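Local coordinates for protein oligogalacturonate lyase (Yersinia enterocolitica subsp. enterocolitica, PDB 3PE7) that catalyses the beta-elimination of oligogalacturonates in the cytoplasm, using a seven-bladed beta-propeller that binds manganese and calcium ions, at residues W60-L65 with L95-D100; N103-D108 with E114-Q119; L170-L175 with E179-L184. One frame throughout, in Å; residues are numbered along the deposited sequence.

Overall arrangement
The three contacts follow one another along the chain and involve three successive sheets of the seven-bladed propeller. Contact 1 packs strand 61-66 of one sheet against strand 94-99 of the next, with its centre about 14 Å from the centre of the chain. Contact 2 pairs 103-108 with 114-119 in the sheet that 94-99 also belongs to; its centre is about 11 Å from that of contact 1. Contact 3 is the equivalent outer hairpin of the following sheet, about 16 Å from contact 2 and 22 Å from contact 1, centre to centre. Together they show strand pairing within blades (contacts 2 and 3) and side-chain packing between blades (contact 1).

Contact 1: W60-L65 with L95-D100; sequences WNYYLL and LFYVKD
The hydroxyl of Tyr-62, which lies against Leu-95 and Tyr-97, is held by two backbone groups outside the contact: it hydrogen-bonds to the carbonyl oxygen of Asn-82 and receives a weak bond from the N-H of Gly-86. These bonds hold the end of the side chain, and the ring before it packs on its neighbours. It forms an offset edge-to-face pair in which the edge of Tyr-62 is turned toward the face of Tyr-97, the ring centroids lying 5.5 Å apart and the planes inclined at 64°. CE2 of Tyr-62 makes the closest approach, 3.5 Å from CB of Tyr-97, and lies 3.8 Å from CD2 of Tyr-97. In Tyr-97, a chi1 of 77° brings CG, next to CB, against CE2 of Tyr-62, and the two side chains slide past each other in opposite directions. The hydroxyl of Tyr-97 ends on OE1 of Glu-114. Leu-95 completes the contact: its CD1 lies over one face of the Tyr-62 ring, while its CD2 reaches the base of the side chain, 4.0 Å from CB of Tyr-62. All three side chains are buried, and they account for nearly all of the 147 Å² shared by the segments. The backbones are not paired here; the CA atoms of Tyr-62 and Tyr-97 are still 9.2 Å apart. This is therefore side-chain packing between successive propeller blades, strand 61-66 against strand 94-99, with Leu-51 of strand 49-54 touching both Tyr-62 and Leu-95, and strand 103-108 backing Tyr-97.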
# COMPACT_ATOMS: atom_id res chain seq x y z
N TRP A 60 -11.98 2.48 -14.05
CA TRP A 60 -11.79 2.03 -12.66
C TRP A 60 -12.11 3.17 -11.71
O TRP A 60 -11.50 4.25 -11.78
CB TRP A 60 -10.35 1.56 -12.46
CG TRP A 60 -9.93 0.41 -13.37
CD1 TRP A 60 -10.66 -0.16 -14.40
CD2 TRP A 60 -8.68 -0.28 -13.34
NE1 TRP A 60 -9.93 -1.17 -14.99
CE2 TRP A 60 -8.71 -1.25 -14.37
CE3 TRP A 60 -7.53 -0.18 -12.55
CZ2 TRP A 60 -7.62 -2.12 -14.62
CZ3 TRP A 60 -6.46 -1.01 -12.80
CH2 TRP A 60 -6.51 -1.97 -13.84
N ASN A 61 -13.07 2.93 -10.82
CA ASN A 61 -13.53 3.93 -9.85
C ASN A 61 -13.58 3.34 -8.45
O ASN A 61 -13.45 2.13 -8.27
CB ASN A 61 -14.94 4.40 -10.21
CG ASN A 61 -14.99 5.12 -11.55
OD1 ASN A 61 -14.39 6.19 -11.74
ND2 ASN A 61 -15.74 4.56 -12.47
N TYR A 62 -13.75 4.21 -7.44
CA TYR A 62 -13.91 3.71 -6.07
C TYR A 62 -15.33 3.29 -5.73
O TYR A 62 -16.30 3.91 -6.19
CB TYR A 62 -13.45 4.76 -5.05
CG TYR A 62 -11.95 4.87 -4.95
CD1 TYR A 62 -11.22 3.93 -4.22
CD2 TYR A 62 -11.27 5.92 -5.56
CE1 TYR A 62 -9.83 4.03 -4.10
CE2 TYR A 62 -9.89 6.02 -5.46
CZ TYR A 62 -9.19 5.09 -4.72
OH TYR A 62 -7.83 5.21 -4.65
N TYR A 63 -15.43 2.23 -4.91
CA TYR A 63 -16.68 1.71 -4.39
C TYR A 63 -16.55 1.46 -2.91
O TYR A 63 -15.45 1.21 -2.42
CB TYR A 63 -17.04 0.39 -5.09
CG TYR A 63 -17.38 0.57 -6.54
CD1 TYR A 63 -18.71 0.61 -6.96
CD2 TYR A 63 -16.37 0.73 -7.49
CE1 TYR A 63 -19.02 0.83 -8.31
CE2 TYR A 63 -16.68 0.96 -8.83
CZ TYR A 63 -18.00 0.99 -9.23
OH TYR A 63 -18.30 1.21 -10.56
N LEU A 64 -17.67 1.55 -2.18
CA LEU A 64 -17.69 1.10 -0.79
C LEU A 64 -18.60 -0.10 -0.69
O LEU A 64 -19.80 -0.02 -1.01
CB LEU A 64 -18.17 2.23 0.16
CG LEU A 64 -17.96 1.97 1.65
CD1 LEU A 64 -16.48 2.08 2.02
CD2 LEU A 64 -18.77 2.96 2.48
N LEU A 65 -18.05 -1.22 -0.24
CA LEU A 65 -18.79 -2.46 -0.14
C LEU A 65 -19.27 -2.67 1.30
O LEU A 65 -18.45 -2.67 2.23
CB LEU A 65 -17.91 -3.65 -0.58
CG LEU A 65 -18.42 -5.08 -0.41
CD1 LEU A 65 -19.77 -5.32 -1.09
CD2 LEU A 65 -17.37 -6.08 -0.93
N LEU A 95 -13.40 9.73 2.03
CA LEU A 95 -12.39 9.09 1.19
C LEU A 95 -11.46 10.17 0.65
O LEU A 95 -11.93 11.20 0.17
CB LEU A 95 -13.05 8.36 0.03
CG LEU A 95 -12.22 8.06 -1.23
CD1 LEU A 95 -11.16 6.98 -0.95
CD2 LEU A 95 -13.17 7.63 -2.34
N PHE A 96 -10.16 9.93 0.73
CA PHE A 96 -9.15 10.77 0.06
C PHE A 96 -8.53 9.99 -1.09
O PHE A 96 -8.18 8.82 -0.92
CB PHE A 96 -8.06 11.21 1.02
CG PHE A 96 -8.53 12.17 2.08
CD1 PHE A 96 -9.05 11.69 3.28
CD2 PHE A 96 -8.44 13.54 1.87
CE1 PHE A 96 -9.50 12.60 4.27
CE2 PHE A 96 -8.87 14.45 2.86
CZ PHE A 96 -9.41 13.98 4.05
N TYR A 97 -8.39 10.63 -2.25
CA TYR A 97 -7.78 9.97 -3.40
C TYR A 97 -7.30 11.03 -4.39
O TYR A 97 -7.66 12.21 -4.27
CB TYR A 97 -8.78 9.02 -4.09
CG TYR A 97 -9.80 9.73 -4.95
CD1 TYR A 97 -10.88 10.42 -4.39
CD2 TYR A 97 -9.69 9.73 -6.35
CE1 TYR A 97 -11.82 11.08 -5.19
CE2 TYR A 97 -10.63 10.39 -7.15
CZ TYR A 97 -11.68 11.06 -6.57
OH TYR A 97 -12.61 11.73 -7.35
N VAL A 98 -6.51 10.60 -5.36
CA VAL A 98 -5.99 11.51 -6.40
C VAL A 98 -6.73 11.30 -7.73
O VAL A 98 -6.85 10.17 -8.24
CB VAL A 98 -4.48 11.35 -6.61
CG1 VAL A 98 -3.99 12.32 -7.72
CG2 VAL A 98 -3.72 11.61 -5.31
N LYS A 99 -7.21 12.41 -8.29
CA LYS A 99 -7.90 12.41 -9.57
C LYS A 99 -7.04 13.15 -10.58
O LYS A 99 -6.45 14.20 -10.28
CB LYS A 99 -9.25 13.09 -9.44
CG LYS A 99 -10.27 12.70 -10.52
CD LYS A 99 -11.37 13.75 -10.66
CE LYS A 99 -11.93 14.22 -9.32
NZ LYS A 99 -13.22 14.97 -9.43
N ASP A 100 -6.94 12.56 -11.78
CA ASP A 100 -6.21 13.15 -12.90
C ASP A 100 -4.75 13.43 -12.60
O ASP A 100 -4.15 14.36 -13.15
CB ASP A 100 -6.94 14.38 -13.45
CG ASP A 100 -8.24 14.02 -14.13
OD1 ASP A 100 -8.28 12.98 -14.81
OD2 ASP A 100 -9.23 14.76 -13.96

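Contact 2: N103-D108 with E114-Q119; sequences NLMRVD and ENVVYQ
Met-105 and Val-116 face each other as a non-hydrogen-bonded pair in the antiparallel hairpin of strands 103-108 and 114-119, the outer two strands of a propeller blade. The Met-105 side chain folds back over the partner strand: CG is anti to the carbonyl carbon (chi1 -51°), and the chain then bends at both following torsions. From CB, which has OE1 of Glu-114 and O of Asn-115 at its margin, CG leads to SD, and SD rests 3.7 Å from CB of Val-116. CE, at the tip, turns toward the carboxylate and comes 3.6 Å from OE1 of Glu-114. That carboxylate runs alongside Val-107, whose CG2 lies 3.6 Å from CD of Glu-114. Its oxygens are satisfied elsewhere, OE1 by Tyr-97 of the same blade and OE2 by a salt bridge to Lys-3, which should favour the charged form.

A classic beta bulge interrupts the pairing. Both Val-117 and Tyr-118 lie opposite Leu-104, as the bonds demonstrate: Leu-104 O receives a 2.7 Å bond from Val-117 N and a weak one from Tyr-118 N, while Leu-104 N donates to Tyr-118 O. The backbone of Val-117 is correspondingly kinked, and its CB packs against CD1 of Leu-104. Beyond the bulge, Arg-106 and Asn-115 restore regular pairing with two reciprocal N-H to O bonds of 3.0 Å each. Tyr-118 sends its hydroxyl away from the hairpin to Glu-143 in the next blade. At the far end, the side chains of Asn-103 and Gln-119 run side by side, their amide planes 32° apart, and Gln-119 NE2 gives Asn-103 OD1 a nearly straight 2.7 Å hydrogen bond in the carbonyl plane.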
# COMPACT_ATOMS: atom_id res chain seq x y z
N ASN A 103 -4.97 16.27 -8.63
CA ASN A 103 -5.96 16.81 -7.70
C ASN A 103 -6.19 15.87 -6.52
O ASN A 103 -6.78 14.80 -6.71
CB ASN A 103 -7.29 17.03 -8.41
CG ASN A 103 -7.20 18.08 -9.51
OD1 ASN A 103 -6.54 19.10 -9.35
ND2 ASN A 103 -7.84 17.82 -10.65
N LEU A 104 -5.73 16.28 -5.34
CA LEU A 104 -6.00 15.50 -4.13
C LEU A 104 -7.42 15.84 -3.69
O LEU A 104 -7.72 17.00 -3.34
CB LEU A 104 -4.96 15.80 -3.04
CG LEU A 104 -4.92 14.88 -1.80
CD1 LEU A 104 -6.14 15.05 -0.88
CD2 LEU A 104 -4.71 13.41 -2.14
N MET A 105 -8.30 14.83 -3.70
CA MET A 105 -9.72 15.01 -3.47
C MET A 105 -10.13 14.45 -2.12
O MET A 105 -9.53 13.48 -1.65
CB MET A 105 -10.55 14.26 -4.53
CG MET A 105 -10.17 14.53 -5.98
SD MET A 105 -10.43 16.27 -6.43
CE MET A 105 -12.18 16.41 -6.16
N ARG A 106 -11.15 15.06 -1.52
CA ARG A 106 -11.85 14.53 -0.36
C ARG A 106 -13.30 14.28 -0.72
O ARG A 106 -14.01 15.18 -1.21
CB ARG A 106 -11.77 15.49 0.84
CG ARG A 106 -12.38 14.93 2.15
CD ARG A 106 -12.48 16.03 3.22
NE ARG A 106 -13.07 15.52 4.47
CZ ARG A 106 -14.37 15.40 4.71
NH1 ARG A 106 -15.29 15.77 3.81
NH2 ARG A 106 -14.78 14.93 5.89
N VAL A 107 -13.75 13.05 -0.50
CA VAL A 107 -15.14 12.71 -0.78
C VAL A 107 -15.87 12.50 0.55
O VAL A 107 -15.46 11.66 1.36
CB VAL A 107 -15.26 11.41 -1.63
CG1 VAL A 107 -16.69 11.14 -1.98
CG2 VAL A 107 -14.39 11.51 -2.89
N ASP A 108 -16.94 13.27 0.76
CA ASP A 108 -17.83 13.08 1.91
C ASP A 108 -18.61 11.80 1.69
O ASP A 108 -19.34 11.66 0.71
CB ASP A 108 -18.77 14.29 2.05
CG ASP A 108 -19.64 14.23 3.29
OD1 ASP A 108 -20.48 13.32 3.41
OD2 ASP A 108 -19.51 15.12 4.15
N GLU A 114 -17.59 16.06 -3.47
CA GLU A 114 -16.13 16.10 -3.46
C GLU A 114 -15.59 17.53 -3.38
O GLU A 114 -16.20 18.47 -3.89
CB GLU A 114 -15.54 15.40 -4.71
CG GLU A 114 -16.24 14.08 -5.06
CD GLU A 114 -15.40 13.17 -5.95
OE1 GLU A 114 -14.18 13.46 -6.16
OE2 GLU A 114 -15.97 12.18 -6.45
N ASN A 115 -14.44 17.67 -2.76
CA ASN A 115 -13.73 18.94 -2.69
C ASN A 115 -12.28 18.71 -3.10
O ASN A 115 -11.66 17.73 -2.67
CB ASN A 115 -13.78 19.48 -1.25
CG ASN A 115 -13.14 20.83 -1.10
OD1 ASN A 115 -13.56 21.81 -1.72
ND2 ASN A 115 -12.11 20.90 -0.25
N VAL A 116 -11.71 19.61 -3.90
CA VAL A 116 -10.27 19.48 -4.14
C VAL A 116 -9.49 20.14 -3.01
O VAL A 116 -9.60 21.35 -2.76
CB VAL A 116 -9.81 19.84 -5.62
CG1 VAL A 116 -10.83 20.59 -6.37
CG2 VAL A 116 -8.40 20.47 -5.65
N VAL A 117 -8.73 19.33 -2.29
CA VAL A 117 -8.01 19.81 -1.12
C VAL A 117 -6.71 20.49 -1.53
O VAL A 117 -6.33 21.52 -0.97
CB VAL A 117 -7.74 18.66 -0.11
CG1 VAL A 117 -6.85 19.15 1.01
CG2 VAL A 117 -9.06 18.12 0.45
N TYR A 118 -6.03 19.91 -2.52
CA TYR A 118 -4.74 20.43 -2.97
C TYR A 118 -4.54 20.03 -4.42
O TYR A 118 -4.91 18.92 -4.81
CB TYR A 118 -3.57 19.88 -2.11
CG TYR A 118 -2.18 20.19 -2.62
CD1 TYR A 118 -1.42 19.21 -3.28
CD2 TYR A 118 -1.60 21.45 -2.42
CE1 TYR A 118 -0.14 19.48 -3.75
CE2 TYR A 118 -0.29 21.73 -2.88
CZ TYR A 118 0.43 20.74 -3.56
OH TYR A 118 1.71 21.00 -4.02
N GLN A 119 -3.96 20.94 -5.21
CA GLN A 119 -3.58 20.64 -6.58
C GLN A 119 -2.07 20.77 -6.76
O GLN A 119 -1.48 21.81 -6.44
CB GLN A 119 -4.31 21.56 -7.57
CG GLN A 119 -3.94 21.30 -9.02
CD GLN A 119 -4.79 22.10 -9.98
OE1 GLN A 119 -4.41 23.19 -10.38
NE2 GLN A 119 -5.95 21.57 -10.34

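Contact 3: L170-L175 with E179-L184; sequences LMRVDL and ESTVIL
Arg-172 and Thr-181 form the central hydrogen-bonded pair of an antiparallel beta hairpin, strands 168-174 and 180-186, at the outer edge of a propeller blade. Each bonds the other's backbone: Arg-172 N reaches Thr-181 O at 2.9 Å, and Thr-181 N reaches Arg-172 O at 2.8 Å. Both carbonyl oxygens also receive a CA-H contact, Thr-181 O from Met-171 and Arg-172 O from Ser-180.

Toward the turn, Asp-174 N donates to Glu-179 O in an almost straight bond (177°). The turn itself is closed by side-chain acceptors: Asp-174 OD1 takes the N-H groups of both Lys-176 and Thr-177, and Thr-177 OG1 takes that of Glu-179. At the other end a classic beta bulge places Ile-183 and Leu-184 together opposite Leu-170. Leu-170 O accepts from Ile-183 N, Leu-170 N donates to Leu-184 O, and each bond is 2.8 Å long. The intervening residues Met-171 and Val-173 make their backbone bonds on the inner side, to Gly-141 and Leu-139 of strand 138-145.

Side chains fill the two faces. On the face that carries Leu-170, Ile-183 crosses the aliphatic base of the arginine. Here CD1 of Ile-183 lies 3.7 Å from CB of Arg-172. A chi1 of 73° turns CG of Arg-172 toward the partner strand, and the side chain runs beside Thr-181, whose OG1 sits above one face of the guanidinium near its rim; the 3.9 Å from Thr-181 OG1 to Arg-172 NH2 is packing rather than a bond. On the face of Met-171 the thioether curls over the edge strand, with CE of Met-171 3.6 Å from CB of Ser-180. SD of Met-171 lies 3.6 Å from CG2 of Val-182.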
# COMPACT_ATOMS: atom_id res chain seq x y z
N LEU A 170 9.83 16.59 -1.22
CA LEU A 170 8.96 15.91 -0.28
C LEU A 170 8.07 17.01 0.29
O LEU A 170 8.55 17.93 0.97
CB LEU A 170 9.82 15.28 0.82
CG LEU A 170 9.20 14.20 1.72
CD1 LEU A 170 10.31 13.67 2.65
CD2 LEU A 170 8.06 14.73 2.53
N MET A 171 6.78 16.93 -0.02
CA MET A 171 5.82 17.96 0.33
C MET A 171 5.02 17.57 1.54
O MET A 171 4.69 16.41 1.72
CB MET A 171 4.85 18.22 -0.82
CG MET A 171 5.51 18.74 -2.10
SD MET A 171 6.33 20.32 -1.79
CE MET A 171 4.94 21.32 -1.24
N ARG A 172 4.67 18.54 2.37
CA ARG A 172 3.60 18.29 3.29
C ARG A 172 2.46 19.27 3.06
O ARG A 172 2.70 20.47 2.79
CB ARG A 172 4.08 18.19 4.74
CG ARG A 172 4.46 19.46 5.36
CD ARG A 172 4.27 19.35 6.87
NE ARG A 172 4.09 20.68 7.44
CZ ARG A 172 5.09 21.46 7.85
NH1 ARG A 172 6.35 21.05 7.79
NH2 ARG A 172 4.81 22.67 8.34
N VAL A 173 1.25 18.73 3.11
CA VAL A 173 0.03 19.46 2.78
C VAL A 173 -0.88 19.50 4.01
O VAL A 173 -1.12 18.47 4.65
CB VAL A 173 -0.72 18.82 1.57
CG1 VAL A 173 -2.10 19.44 1.37
CG2 VAL A 173 0.10 18.95 0.28
N ASP A 174 -1.37 20.69 4.32
CA ASP A 174 -2.37 20.89 5.37
C ASP A 174 -3.77 20.65 4.81
O ASP A 174 -4.20 21.33 3.87
CB ASP A 174 -2.25 22.31 5.92
CG ASP A 174 -3.09 22.54 7.16
OD1 ASP A 174 -4.32 22.31 7.13
OD2 ASP A 174 -2.50 23.00 8.17
N LEU A 175 -4.47 19.67 5.39
CA LEU A 175 -5.79 19.28 4.89
C LEU A 175 -6.91 20.29 5.15
O LEU A 175 -7.93 20.30 4.44
CB LEU A 175 -6.19 17.89 5.40
CG LEU A 175 -5.48 16.66 4.82
CD1 LEU A 175 -5.99 15.41 5.51
CD2 LEU A 175 -5.64 16.52 3.29
N GLU A 179 -2.65 24.65 2.44
CA GLU A 179 -1.30 25.18 2.33
C GLU A 179 -0.30 24.03 2.23
O GLU A 179 -0.50 22.96 2.81
CB GLU A 179 -0.95 26.06 3.53
CG GLU A 179 -1.80 27.34 3.65
CD GLU A 179 -1.38 28.21 4.83
OE1 GLU A 179 -0.24 28.04 5.33
OE2 GLU A 179 -2.19 29.07 5.26
N SER A 180 0.77 24.28 1.48
CA SER A 180 1.83 23.29 1.29
C SER A 180 3.21 23.81 1.73
O SER A 180 3.48 25.02 1.63
CB SER A 180 1.87 22.86 -0.18
OG SER A 180 2.14 23.98 -1.01
N THR A 181 4.06 22.90 2.21
CA THR A 181 5.42 23.22 2.64
C THR A 181 6.41 22.18 2.12
O THR A 181 6.16 20.97 2.19
CB THR A 181 5.54 23.25 4.19
OG1 THR A 181 4.46 24.01 4.73
CG2 THR A 181 6.86 23.86 4.64
N VAL A 182 7.55 22.65 1.62
CA VAL A 182 8.62 21.74 1.21
C VAL A 182 9.38 21.32 2.45
O VAL A 182 9.91 22.16 3.19
CB VAL A 182 9.58 22.38 0.16
CG1 VAL A 182 10.71 21.41 -0.20
CG2 VAL A 182 8.82 22.83 -1.08
N ILE A 183 9.45 20.01 2.67
CA ILE A 183 10.21 19.45 3.79
C ILE A 183 11.66 19.23 3.33
O ILE A 183 12.61 19.46 4.09
CB ILE A 183 9.57 18.12 4.31
CG1 ILE A 183 8.15 18.35 4.83
CG2 ILE A 183 10.42 17.48 5.41
CD1 ILE A 183 7.52 17.11 5.54
N LEU A 184 11.81 18.80 2.08
CA LEU A 184 13.10 18.41 1.52
C LEU A 184 13.05 18.50 0.00
O LEU A 184 12.04 18.15 -0.61
CB LEU A 184 13.46 16.98 1.93
CG LEU A 184 14.73 16.32 1.38
CD1 LEU A 184 16.02 16.96 1.90
CD2 LEU A 184 14.71 14.81 1.67